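Local coordinates for GDP-L-fucose synthase (Campylobacter jejuni subsp. jejuni serotype O:2, PDB 7M13), which acts as a GDP-D-glycero-L-gluco-heptose synthase of the NADP-dependent fucose synthase subfamily, a reductase in the biosynthesis of a capsular heptose, at residues E26-Q29 / N35-L38; N93-S98 / E152-Q157; D265-K268 / N274-I277; K295-F300 / D337-M342. All blocks are in the same frame, centred on the assembly; numbering follows the deposited sequence.

Contact 1: residues E26-Q29 / N35-L38; sequences ENLQ and NLVL
Leu28 and Gln29, in the last turns of helix 19-30, both turn to the side chain of Leu36, whose two methyls divide the work. The purely apolar part pairs Leu28 CD1 with Leu36 CD2 at 4.2 Å, a loose methyl-to-methyl contact on the buried side.

The second kind of contact is mixed. Leu36 CD1 lies against the Gln29 side chain, 4.0 Å from its CG and also 4.0 Å from its NE2, and the two chains run obliquely past each other. Gln29 is extended beyond CG (chi2 172°), which carries the amide along the leucine, although its CB does not point straight at the strand. Leu36 CD1 thus packs against both the methylene and the amide nitrogen of the exposed Gln29, with no polar bond between them.

Helix 19-30 and strand 36-37 belong to the first beta-alpha-beta unit of the Rossmann-like fold, with strand 11-14 as its opening strand. Leu28 also rests on Ile13 and Leu36 on Ile11, so both leucines pack onto that strand. Helix 247-260 also lies against helix 19-30: Asn27 bonds to Asp248 and Leu28 touches Ile255.

Contact 2: residues N93-S98 / E152-Q157; sequences NVIHNS and ESYNIQ
Helices 80-100 and 138-158 of the Rossmann-like domain are joined here by His96 and Ile95 on one and Tyr154 on the other, the tyrosine reaching across from its helix to touch both. Its hydroxyl and the histidine form a short hydrogen bond, His96 ND1 to Tyr154 OH, of 2.7 Å. The bond is somewhat bent (152°), and either group could be the donor. The tyrosine oxygen sits at the edge of the imidazole, near its plane. CG of His96 is anti to the backbone N (chi1 -178°), which swings the ring out beside its helix; ND1 is the ring atom that meets the hydroxyl. The two rings meet rim to rim, with centroids 6.0 Å apart and planes inclined at 68°. Ile95 supplies the apolar half: its CG2 methyl stands over one face of the phenol, 4.2 Å from Tyr154 CD1.

Within helix 80-100, two side chains fold back on the backbone one turn earlier. Asn97 ND2 gives a bond of 2.9 Å to Asn93 O, lying in the carbonyl plane on a lone pair, while Ser98 OG donates to Val94 O over 2.7 Å from above the plane of the Val94 carbonyl, on the face opposite to Ser98 N. Each carbonyl also accepts the regular helical N-H, so both oxygens are gripped twice.

Tyr85 of the second subunit stacks on the His96 ring and also packs on Tyr154, and Gln157 bonds to Asp82 of the same neighbour. Two such helices from each subunit at the dimer interface are consistent with the four-helix bundle typical of short-chain dehydrogenase/reductase dimers.

Contact 3: residues D265-K268 / N274-I277; sequences DLIK and NTHI
Leu266, in the weakly bonded short helix 263-266, faces Thr275 and Ile277 across the loop that leads back toward the central sheet. The apolar contacts come first. Leu266 CD2 meets the end of Ile277, 3.8 Å from its CD1 and 4.0 Å from its CG1, and the two side chains cross at about a right angle. Beside them, Ile267 and Thr275 run alongside each other in the same sense, with their CG2 methyls 3.9 Å apart. Thr275 has its hydroxyl between the backbone N and the carbonyl carbon (chi1 60°); this leaves CG2 anti to the carbonyl carbon and facing Ile267.

A second kind of contact sets carbon against backbone oxygen. The other methyl of the leucine, Leu266 CD1, approaches Thr275 O to 3.4 Å, an ordinary van der Waals contact with a backbone oxygen. In the reverse sense Thr275 CG2 lies 4.0 Å from Leu266 O. The backbones are correspondingly close, the CA atoms of Leu266 and Thr275 being 5.9 Å apart.

The polar end of Thr275 is engaged elsewhere: its OG1 is hydrogen-bonded to OE2 of Glu152, on helix 138-158, which satisfies the buried hydroxyl and ties the loop to that helix.

Ile277 opens strand 277-278, which pairs in parallel with strand 162-171 through backbone bonds to Thr164 and Val166. Leu266 and Ile277 share Ile163 of that strand as a floor, and helix 322-326 closes over them, Lys323 touching the leucine and Ile324 the isoleucine.

Contact 4: residues K295-F300 / D337-M342; sequences KNIVGF and DGIKMM
Neither a ring nor any other flat side-chain group forms the meeting of Ile297 with Ile339 and Lys340; this contact is built from aliphatic carbons, with no faces or edges to match. Ile297, on the last turn of helix 287-298, inserts its long branch between two neighbours on helix 335-347. Its CD1 reaches the branched side of Ile339, 3.6 Å from CG2 and 3.7 Å from CB, and the two isoleucines cross at about a right angle. Ile297 CG1 is anti to the carbonyl carbon (chi1 -66°) and chi2 is near 180°, an extended branch that brings CD1 across to the other helix.

The same CD1 lies 3.9 Å from Lys340 CG, while the short branch, Ile297 CG2, packs 4.0 Å from that methylene. Thus the stem of the lysine, rather than its amine, flanks the isoleucine. The CA atoms of Ile297 and Lys340 come within 6.4 Å, a close approach of the helices.

Gly299 follows the last helical residue of helix 287-298, and its positive phi (78°) turns the chain away. Lys295 O receives both Gly299 N, at 2.8 Å, and Phe300 N. The carbonyl of Val298 is taken by Lys196 of helix 184-199, where the partial negative charge of the helix end would probably favour a cation. Tyr343, one turn on from Ile339, extends the packing on Ile297 and Val298.

Chemically, then, these segments meet through apolar carbon packing in which a lysine methylene takes part, so the fit probably depends on complementary shape and not on directional bonds.

Contacts 2 and 3 are directly coupled: their centres are 15 Å apart, and the hydrogen bond between Glu152 OE2 and Thr275 OG1, 2.7 Å long, joins them. The others do not touch. Contact 1 comes within about 10 Å of contact 2 and about 8 Å of contact 4, nearest atoms in each case, while contact 4 lies on the opposite side of the chain's centre from contacts 2 and 3. All four lie outside the immediate shell of the bound NADP: the side chains of Ile95, Leu28, Ile277 and Ile339 stand about 11, 13, 13 and 14 Å from it. Ile339 is also about 11 Å from the side chains of Lys191 and Arg242, predicted substrate-binding residues.

Contact 1: residues E26-Q29 / N35-L38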
loop_
_atom_site.group_PDB
_atom_site.type_symbol
_atom_site.label_atom_id
_atom_site.label_comp_id
_atom_site.label_asym_id
_atom_site.label_seq_id
_atom_site.Cartn_x
_atom_site.Cartn_y
_atom_site.Cartn_z
ATOM N N GLU B 26 -20.978 -22.943 -1.014
ATOM C CA GLU B 26 -21.381 -24.386 -0.993
ATOM C C GLU B 26 -20.931 -25.079 0.295
ATOM O O GLU B 26 -21.697 -25.886 0.861
ATOM C CB GLU B 26 -20.836 -25.103 -2.224
ATOM C CG GLU B 26 -21.537 -24.675 -3.492
ATOM C CD GLU B 26 -20.944 -25.277 -4.756
ATOM O OE1 GLU B 26 -19.823 -25.864 -4.675
ATOM O OE2 GLU B 26 -21.583 -25.121 -5.821
ATOM N N ASN B 27 -19.701 -24.870 0.737
ATOM C CA ASN B 27 -19.133 -25.523 1.933
ATOM C C ASN B 27 -19.837 -25.009 3.204
ATOM O O ASN B 27 -20.121 -25.810 4.097
ATOM C CB ASN B 27 -17.626 -25.314 1.998
ATOM C CG ASN B 27 -16.922 -26.364 1.179
ATOM O OD1 ASN B 27 -16.782 -27.483 1.667
ATOM N ND2 ASN B 27 -16.608 -26.067 -0.073
ATOM N N LEU B 28 -20.164 -23.719 3.294
ATOM C CA LEU B 28 -20.924 -23.191 4.452
ATOM C C LEU B 28 -22.325 -23.840 4.482
ATOM O O LEU B 28 -22.670 -24.306 5.554
ATOM C CB LEU B 28 -20.995 -21.672 4.336
ATOM C CG LEU B 28 -19.689 -20.972 4.687
ATOM C CD1 LEU B 28 -19.736 -19.554 4.193
ATOM C CD2 LEU B 28 -19.429 -21.022 6.186
ATOM N N GLN B 29 -23.033 -23.857 3.356
ATOM C CA GLN B 29 -24.408 -24.450 3.306
ATOM C C GLN B 29 -24.303 -25.913 3.755
ATOM O O GLN B 29 -25.153 -26.389 4.568
ATOM C CB GLN B 29 -25.004 -24.230 1.928
ATOM C CG GLN B 29 -25.464 -22.796 1.729
ATOM C CD GLN B 29 -25.889 -22.463 0.321
ATOM O OE1 GLN B 29 -25.496 -23.116 -0.648
ATOM N NE2 GLN B 29 -26.640 -21.389 0.194
ATOM N N ASN B 35 -27.411 -18.672 6.789
ATOM C CA ASN B 35 -27.825 -17.253 6.942
ATOM C C ASN B 35 -26.787 -16.381 6.223
ATOM O O ASN B 35 -26.043 -15.638 6.881
ATOM C CB ASN B 35 -27.951 -16.835 8.396
ATOM C CG ASN B 35 -28.574 -15.470 8.582
ATOM O OD1 ASN B 35 -29.140 -14.913 7.624
ATOM N ND2 ASN B 35 -28.449 -14.940 9.788
ATOM N N LEU B 36 -26.712 -16.538 4.924
ATOM C CA LEU B 36 -25.702 -15.869 4.083
ATOM C C LEU B 36 -26.302 -14.628 3.472
ATOM O O LEU B 36 -27.502 -14.585 3.133
ATOM C CB LEU B 36 -25.209 -16.821 3.001
ATOM C CG LEU B 36 -24.722 -18.191 3.471
ATOM C CD1 LEU B 36 -24.215 -18.999 2.295
ATOM C CD2 LEU B 36 -23.688 -18.105 4.584
ATOM N N VAL B 37 -25.454 -13.628 3.260
ATOM C CA VAL B 37 -25.886 -12.434 2.497
ATOM C C VAL B 37 -24.916 -12.315 1.340
ATOM O O VAL B 37 -23.670 -12.398 1.565
ATOM C CB VAL B 37 -26.018 -11.178 3.377
ATOM C CG1 VAL B 37 -24.755 -10.857 4.147
ATOM C CG2 VAL B 37 -26.471 -9.980 2.551
ATOM N N LEU B 38 -25.469 -12.249 0.146
ATOM C CA LEU B 38 -24.772 -12.375 -1.146
ATOM C C LEU B 38 -25.232 -11.213 -2.021
ATOM O O LEU B 38 -26.435 -11.002 -2.136
ATOM C CB LEU B 38 -25.099 -13.732 -1.759
ATOM C CG LEU B 38 -24.887 -14.968 -0.887
ATOM C CD1 LEU B 38 -25.386 -16.201 -1.621
ATOM C CD2 LEU B 38 -23.422 -15.138 -0.489
#

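Contact 2: residues N93-S98 / E152-Q157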
loop_
_atom_site.group_PDB
_atom_site.type_symbol
_atom_site.label_atom_id
_atom_site.label_comp_id
_atom_site.label_asym_id
_atom_site.label_seq_id
_atom_site.Cartn_x
_atom_site.Cartn_y
_atom_site.Cartn_z
ATOM N N ASN B 93 -12.823 -0.364 1.508
ATOM C CA ASN B 93 -14.273 -0.195 1.763
ATOM C C ASN B 93 -14.794 -1.345 2.632
ATOM O O ASN B 93 -15.518 -1.085 3.607
ATOM C CB ASN B 93 -15.033 -0.124 0.450
ATOM C CG ASN B 93 -14.817 1.159 -0.339
ATOM O OD1 ASN B 93 -14.401 2.166 0.220
ATOM N ND2 ASN B 93 -15.113 1.079 -1.627
ATOM N N VAL B 94 -14.420 -2.585 2.336
ATOM C CA VAL B 94 -14.997 -3.727 3.095
ATOM C C VAL B 94 -14.354 -3.789 4.480
ATOM O O VAL B 94 -15.062 -3.944 5.471
ATOM C CB VAL B 94 -14.822 -5.026 2.298
ATOM C CG1 VAL B 94 -15.166 -6.247 3.118
ATOM C CG2 VAL B 94 -15.647 -4.951 1.023
ATOM N N ILE B 95 -13.044 -3.593 4.588
ATOM C CA ILE B 95 -12.372 -3.745 5.893
ATOM C C ILE B 95 -12.832 -2.609 6.822
ATOM O O ILE B 95 -13.211 -2.854 7.975
ATOM C CB ILE B 95 -10.850 -3.808 5.746
ATOM C CG1 ILE B 95 -10.434 -5.085 5.027
ATOM C CG2 ILE B 95 -10.204 -3.697 7.115
ATOM C CD1 ILE B 95 -9.002 -5.066 4.534
ATOM N N HIS B 96 -12.808 -1.359 6.353
ATOM C CA HIS B 96 -13.165 -0.232 7.234
ATOM C C HIS B 96 -14.649 -0.322 7.626
ATOM O O HIS B 96 -14.951 -0.069 8.803
ATOM C CB HIS B 96 -12.843 1.114 6.578
ATOM C CG HIS B 96 -13.147 2.246 7.473
ATOM N ND1 HIS B 96 -12.360 2.482 8.552
ATOM C CD2 HIS B 96 -14.129 3.178 7.474
ATOM C CE1 HIS B 96 -12.835 3.540 9.204
ATOM N NE2 HIS B 96 -13.907 3.988 8.563
ATOM N N ASN B 97 -15.538 -0.602 6.673
ATOM C CA ASN B 97 -16.990 -0.659 6.989
ATOM C C ASN B 97 -17.315 -1.893 7.826
ATOM O O ASN B 97 -18.215 -1.813 8.650
ATOM C CB ASN B 97 -17.863 -0.472 5.757
ATOM C CG ASN B 97 -17.782 0.977 5.328
ATOM O OD1 ASN B 97 -18.352 1.844 6.013
ATOM N ND2 ASN B 97 -16.949 1.276 4.336
ATOM N N SER B 98 -16.483 -2.931 7.804
ATOM C CA SER B 98 -16.627 -4.081 8.732
ATOM C C SER B 98 -16.322 -3.593 10.145
ATOM O O SER B 98 -17.095 -3.861 11.051
ATOM C CB SER B 98 -15.720 -5.223 8.347
ATOM O OG SER B 98 -16.127 -5.837 7.150
ATOM N N GLU B 152 -3.973 -6.245 9.712
ATOM C CA GLU B 152 -3.142 -6.320 10.918
ATOM C C GLU B 152 -3.258 -4.999 11.670
ATOM O O GLU B 152 -3.270 -4.990 12.946
ATOM C CB GLU B 152 -1.703 -6.598 10.518
ATOM C CG GLU B 152 -0.743 -6.643 11.675
ATOM C CD GLU B 152 0.657 -6.872 11.160
ATOM O OE1 GLU B 152 1.290 -5.889 10.642
ATOM O OE2 GLU B 152 1.099 -8.053 11.239
ATOM N N SER B 153 -3.241 -3.874 10.958
ATOM C CA SER B 153 -3.228 -2.548 11.636
ATOM C C SER B 153 -4.551 -2.312 12.386
ATOM O O SER B 153 -4.547 -1.756 13.489
ATOM C CB SER B 153 -2.969 -1.455 10.644
ATOM O OG SER B 153 -1.709 -1.651 10.003
ATOM N N TYR B 154 -5.677 -2.729 11.825
ATOM C CA TYR B 154 -6.994 -2.682 12.516
ATOM C C TYR B 154 -6.940 -3.581 13.757
ATOM O O TYR B 154 -7.406 -3.199 14.858
ATOM C CB TYR B 154 -8.144 -3.032 11.572
ATOM C CG TYR B 154 -8.653 -1.820 10.834
ATOM C CD1 TYR B 154 -7.995 -1.325 9.732
ATOM C CD2 TYR B 154 -9.678 -1.046 11.363
ATOM C CE1 TYR B 154 -8.432 -0.177 9.092
ATOM C CE2 TYR B 154 -10.113 0.108 10.739
ATOM C CZ TYR B 154 -9.473 0.565 9.606
ATOM O OH TYR B 154 -9.844 1.737 8.973
ATOM N N ASN B 155 -6.325 -4.746 13.628
ATOM C CA ASN B 155 -6.264 -5.693 14.763
ATOM C C ASN B 155 -5.486 -5.029 15.911
ATOM O O ASN B 155 -5.854 -5.148 17.092
ATOM C CB ASN B 155 -5.592 -6.987 14.327
ATOM C CG ASN B 155 -6.416 -7.777 13.313
ATOM O OD1 ASN B 155 -7.612 -7.505 13.074
ATOM N ND2 ASN B 155 -5.769 -8.747 12.696
ATOM N N ILE B 156 -4.396 -4.346 15.584
ATOM C CA ILE B 156 -3.531 -3.741 16.617
ATOM C C ILE B 156 -4.213 -2.505 17.203
ATOM O O ILE B 156 -4.249 -2.356 18.443
ATOM C CB ILE B 156 -2.151 -3.417 16.037
ATOM C CG1 ILE B 156 -1.401 -4.699 15.672
ATOM C CG2 ILE B 156 -1.348 -2.555 17.008
ATOM C CD1 ILE B 156 -0.148 -4.480 14.878
ATOM N N GLN B 157 -4.669 -1.583 16.369
ATOM C CA GLN B 157 -5.183 -0.297 16.897
ATOM C C GLN B 157 -6.544 -0.514 17.556
ATOM O O GLN B 157 -6.796 0.109 18.623
ATOM C CB GLN B 157 -5.296 0.766 15.805
ATOM C CG GLN B 157 -5.957 2.031 16.328
ATOM C CD GLN B 157 -5.988 3.191 15.360
ATOM O OE1 GLN B 157 -5.498 3.098 14.224
ATOM N NE2 GLN B 157 -6.615 4.288 15.773
#

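Contact 3: residues D265-K268 / N274-I277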
loop_
_atom_site.group_PDB
_atom_site.type_symbol
_atom_site.label_atom_id
_atom_site.label_comp_id
_atom_site.label_asym_id
_atom_site.label_seq_id
_atom_site.Cartn_x
_atom_site.Cartn_y
_atom_site.Cartn_z
ATOM N N ASP B 265 -3.810 -15.468 18.682
ATOM C CA ASP B 265 -3.059 -16.718 18.372
ATOM C C ASP B 265 -1.845 -16.414 17.491
ATOM O O ASP B 265 -0.894 -17.214 17.462
ATOM C CB ASP B 265 -3.957 -17.771 17.740
ATOM C CG ASP B 265 -5.149 -18.148 18.615
ATOM O OD1 ASP B 265 -4.947 -18.351 19.856
ATOM O OD2 ASP B 265 -6.277 -18.206 18.099
ATOM N N LEU B 266 -1.893 -15.325 16.726
ATOM C CA LEU B 266 -0.849 -15.003 15.732
ATOM C C LEU B 266 0.260 -14.139 16.318
ATOM O O LEU B 266 1.280 -13.954 15.637
ATOM C CB LEU B 266 -1.533 -14.276 14.564
ATOM C CG LEU B 266 -2.581 -15.129 13.870
ATOM C CD1 LEU B 266 -3.372 -14.302 12.866
ATOM C CD2 LEU B 266 -1.949 -16.315 13.168
ATOM N N ILE B 267 0.073 -13.579 17.506
ATOM C CA ILE B 267 1.153 -12.774 18.133
ATOM C C ILE B 267 1.613 -13.471 19.424
ATOM O O ILE B 267 2.413 -12.868 20.130
ATOM C CB ILE B 267 0.668 -11.338 18.362
ATOM C CG1 ILE B 267 -0.418 -11.280 19.435
ATOM C CG2 ILE B 267 0.222 -10.738 17.041
ATOM C CD1 ILE B 267 -0.817 -9.887 19.849
ATOM N N LYS B 268 1.088 -14.665 19.719
ATOM C CA LYS B 268 1.574 -15.535 20.828
ATOM C C LYS B 268 2.978 -16.039 20.473
ATOM O O LYS B 268 3.097 -16.849 19.525
ATOM C CB LYS B 268 0.605 -16.698 21.063
ATOM C CG LYS B 268 0.839 -17.485 22.347
ATOM C CD LYS B 268 -0.331 -18.376 22.718
ATOM C CE LYS B 268 -1.610 -17.604 22.988
ATOM N NZ LYS B 268 -2.713 -18.498 23.418
ATOM N N ASN B 274 3.866 -9.382 10.184
ATOM C CA ASN B 274 3.818 -10.595 9.350
ATOM C C ASN B 274 2.852 -11.592 9.991
ATOM O O ASN B 274 3.153 -12.808 10.086
ATOM C CB ASN B 274 5.222 -11.157 9.142
ATOM C CG ASN B 274 6.091 -10.196 8.355
ATOM O OD1 ASN B 274 5.645 -9.590 7.387
ATOM N ND2 ASN B 274 7.350 -10.067 8.753
ATOM N N THR B 275 1.683 -11.105 10.374
ATOM C CA THR B 275 0.619 -11.941 10.967
ATOM C C THR B 275 -0.326 -12.530 9.942
ATOM O O THR B 275 -1.301 -13.183 10.357
ATOM C CB THR B 275 -0.135 -11.183 12.048
ATOM O OG1 THR B 275 -0.732 -10.007 11.503
ATOM C CG2 THR B 275 0.748 -10.858 13.222
ATOM N N HIS B 276 -0.080 -12.296 8.655
ATOM C CA HIS B 276 -0.747 -13.056 7.585
ATOM C C HIS B 276 -0.322 -14.518 7.667
ATOM O O HIS B 276 0.692 -14.839 8.340
ATOM C CB HIS B 276 -0.443 -12.460 6.215
ATOM C CG HIS B 276 0.987 -12.337 5.876
ATOM N ND1 HIS B 276 1.785 -11.370 6.407
ATOM C CD2 HIS B 276 1.764 -13.102 5.066
ATOM C CE1 HIS B 276 3.016 -11.524 5.928
ATOM N NE2 HIS B 276 3.024 -12.581 5.107
ATOM N N ILE B 277 -1.090 -15.396 7.029
ATOM C CA ILE B 277 -0.814 -16.863 7.090
ATOM C C ILE B 277 -0.827 -17.404 5.679
ATOM O O ILE B 277 -1.849 -17.308 4.996
ATOM C CB ILE B 277 -1.888 -17.587 7.916
ATOM C CG1 ILE B 277 -2.267 -16.868 9.211
ATOM C CG2 ILE B 277 -1.466 -19.018 8.151
ATOM C CD1 ILE B 277 -3.493 -17.441 9.862
#

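Contact 4: residues K295-F300 / D337-M342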
loop_
_atom_site.group_PDB
_atom_site.type_symbol
_atom_site.label_atom_id
_atom_site.label_comp_id
_atom_site.label_asym_id
_atom_site.label_seq_id
_atom_site.Cartn_x
_atom_site.Cartn_y
_atom_site.Cartn_z
ATOM N N LYS B 295 -3.507 -35.136 -18.621
ATOM C CA LYS B 295 -3.580 -36.023 -19.820
ATOM C C LYS B 295 -4.216 -37.362 -19.433
ATOM O O LYS B 295 -5.139 -37.834 -20.152
ATOM C CB LYS B 295 -2.190 -36.239 -20.425
ATOM C CG LYS B 295 -2.191 -37.111 -21.677
ATOM C CD LYS B 295 -0.827 -37.549 -22.170
ATOM C CE LYS B 295 -0.929 -38.679 -23.179
ATOM N NZ LYS B 295 0.396 -39.031 -23.750
ATOM N N ASN B 296 -3.769 -37.941 -18.321
ATOM C CA ASN B 296 -4.192 -39.292 -17.871
ATOM C C ASN B 296 -5.639 -39.232 -17.378
ATOM O O ASN B 296 -6.392 -40.194 -17.635
ATOM C CB ASN B 296 -3.176 -39.857 -16.876
ATOM C CG ASN B 296 -1.831 -40.090 -17.541
ATOM O OD1 ASN B 296 -0.789 -40.080 -16.885
ATOM N ND2 ASN B 296 -1.837 -40.276 -18.856
ATOM N N ILE B 297 -6.035 -38.137 -16.717
ATOM C CA ILE B 297 -7.418 -37.972 -16.185
ATOM C C ILE B 297 -8.385 -37.740 -17.353
ATOM O O ILE B 297 -9.486 -38.319 -17.329
ATOM C CB ILE B 297 -7.476 -36.851 -15.128
ATOM C CG1 ILE B 297 -6.661 -37.260 -13.902
ATOM C CG2 ILE B 297 -8.918 -36.508 -14.770
ATOM C CD1 ILE B 297 -6.438 -36.156 -12.885
ATOM N N VAL B 298 -7.971 -36.950 -18.342
ATOM C CA VAL B 298 -8.811 -36.623 -19.531
ATOM C C VAL B 298 -8.888 -37.851 -20.444
ATOM O O VAL B 298 -9.922 -38.032 -21.107
ATOM C CB VAL B 298 -8.268 -35.381 -20.256
ATOM C CG1 VAL B 298 -8.858 -35.226 -21.653
ATOM C CG2 VAL B 298 -8.511 -34.129 -19.422
ATOM N N GLY B 299 -7.837 -38.666 -20.463
ATOM C CA GLY B 299 -7.745 -39.844 -21.349
ATOM C C GLY B 299 -7.378 -39.445 -22.768
ATOM O O GLY B 299 -7.778 -40.146 -23.689
ATOM N N PHE B 300 -6.620 -38.363 -22.954
ATOM C CA PHE B 300 -6.085 -37.956 -24.276
ATOM C C PHE B 300 -4.987 -38.942 -24.691
ATOM O O PHE B 300 -4.120 -39.265 -23.846
ATOM C CB PHE B 300 -5.571 -36.519 -24.230
ATOM C CG PHE B 300 -4.919 -36.027 -25.492
ATOM C CD1 PHE B 300 -5.617 -35.981 -26.688
ATOM C CD2 PHE B 300 -3.606 -35.591 -25.482
ATOM C CE1 PHE B 300 -5.016 -35.492 -27.835
ATOM C CE2 PHE B 300 -3.008 -35.095 -26.631
ATOM C CZ PHE B 300 -3.711 -35.061 -27.813
ATOM N N ASP B 337 -6.508 -36.083 -7.257
ATOM C CA ASP B 337 -7.904 -36.243 -6.790
ATOM C C ASP B 337 -8.666 -34.957 -7.110
ATOM O O ASP B 337 -9.771 -35.048 -7.610
ATOM C CB ASP B 337 -7.968 -36.608 -5.309
ATOM C CG ASP B 337 -7.455 -38.009 -5.015
ATOM O OD1 ASP B 337 -7.643 -38.899 -5.878
ATOM O OD2 ASP B 337 -6.866 -38.200 -3.935
ATOM N N GLY B 338 -8.063 -33.792 -6.882
ATOM C CA GLY B 338 -8.755 -32.507 -7.086
ATOM C C GLY B 338 -9.036 -32.275 -8.556
ATOM O O GLY B 338 -10.111 -31.763 -8.888
ATOM N N ILE B 339 -8.101 -32.629 -9.428
ATOM C CA ILE B 339 -8.251 -32.432 -10.895
ATOM C C ILE B 339 -9.378 -33.352 -11.388
ATOM O O ILE B 339 -10.170 -32.914 -12.244
ATOM C CB ILE B 339 -6.937 -32.692 -11.653
ATOM C CG1 ILE B 339 -5.849 -31.681 -11.283
ATOM C CG2 ILE B 339 -7.169 -32.672 -13.151
ATOM C CD1 ILE B 339 -4.469 -32.053 -11.776
ATOM N N LYS B 340 -9.454 -34.573 -10.845
ATOM C CA LYS B 340 -10.568 -35.513 -11.138
ATOM C C LYS B 340 -11.903 -34.853 -10.763
ATOM O O LYS B 340 -12.806 -34.837 -11.631
ATOM C CB LYS B 340 -10.379 -36.834 -10.396
ATOM C CG LYS B 340 -9.473 -37.845 -11.077
ATOM C CD LYS B 340 -9.630 -39.234 -10.486
ATOM C CE LYS B 340 -8.901 -40.303 -11.269
ATOM N NZ LYS B 340 -8.092 -41.164 -10.376
ATOM N N MET B 341 -12.027 -34.320 -9.533
ATOM C CA MET B 341 -13.276 -33.667 -9.062
ATOM C C MET B 341 -13.644 -32.564 -10.062
ATOM O O MET B 341 -14.837 -32.443 -10.406
ATOM C CB MET B 341 -13.126 -33.055 -7.663
ATOM C CG MET B 341 -12.731 -34.037 -6.575
ATOM S SD MET B 341 -12.215 -33.156 -5.050
ATOM C CE MET B 341 -13.821 -32.572 -4.515
ATOM N N MET B 342 -12.660 -31.752 -10.480
ATOM C CA MET B 342 -12.866 -30.584 -11.367
ATOM C C MET B 342 -13.321 -31.073 -12.756
ATOM O O MET B 342 -14.261 -30.468 -13.326
ATOM C CB MET B 342 -11.583 -29.749 -11.471
ATOM C CG MET B 342 -11.764 -28.479 -12.279
ATOM S SD MET B 342 -10.339 -27.333 -12.232
ATOM C CE MET B 342 -9.000 -28.406 -12.752
#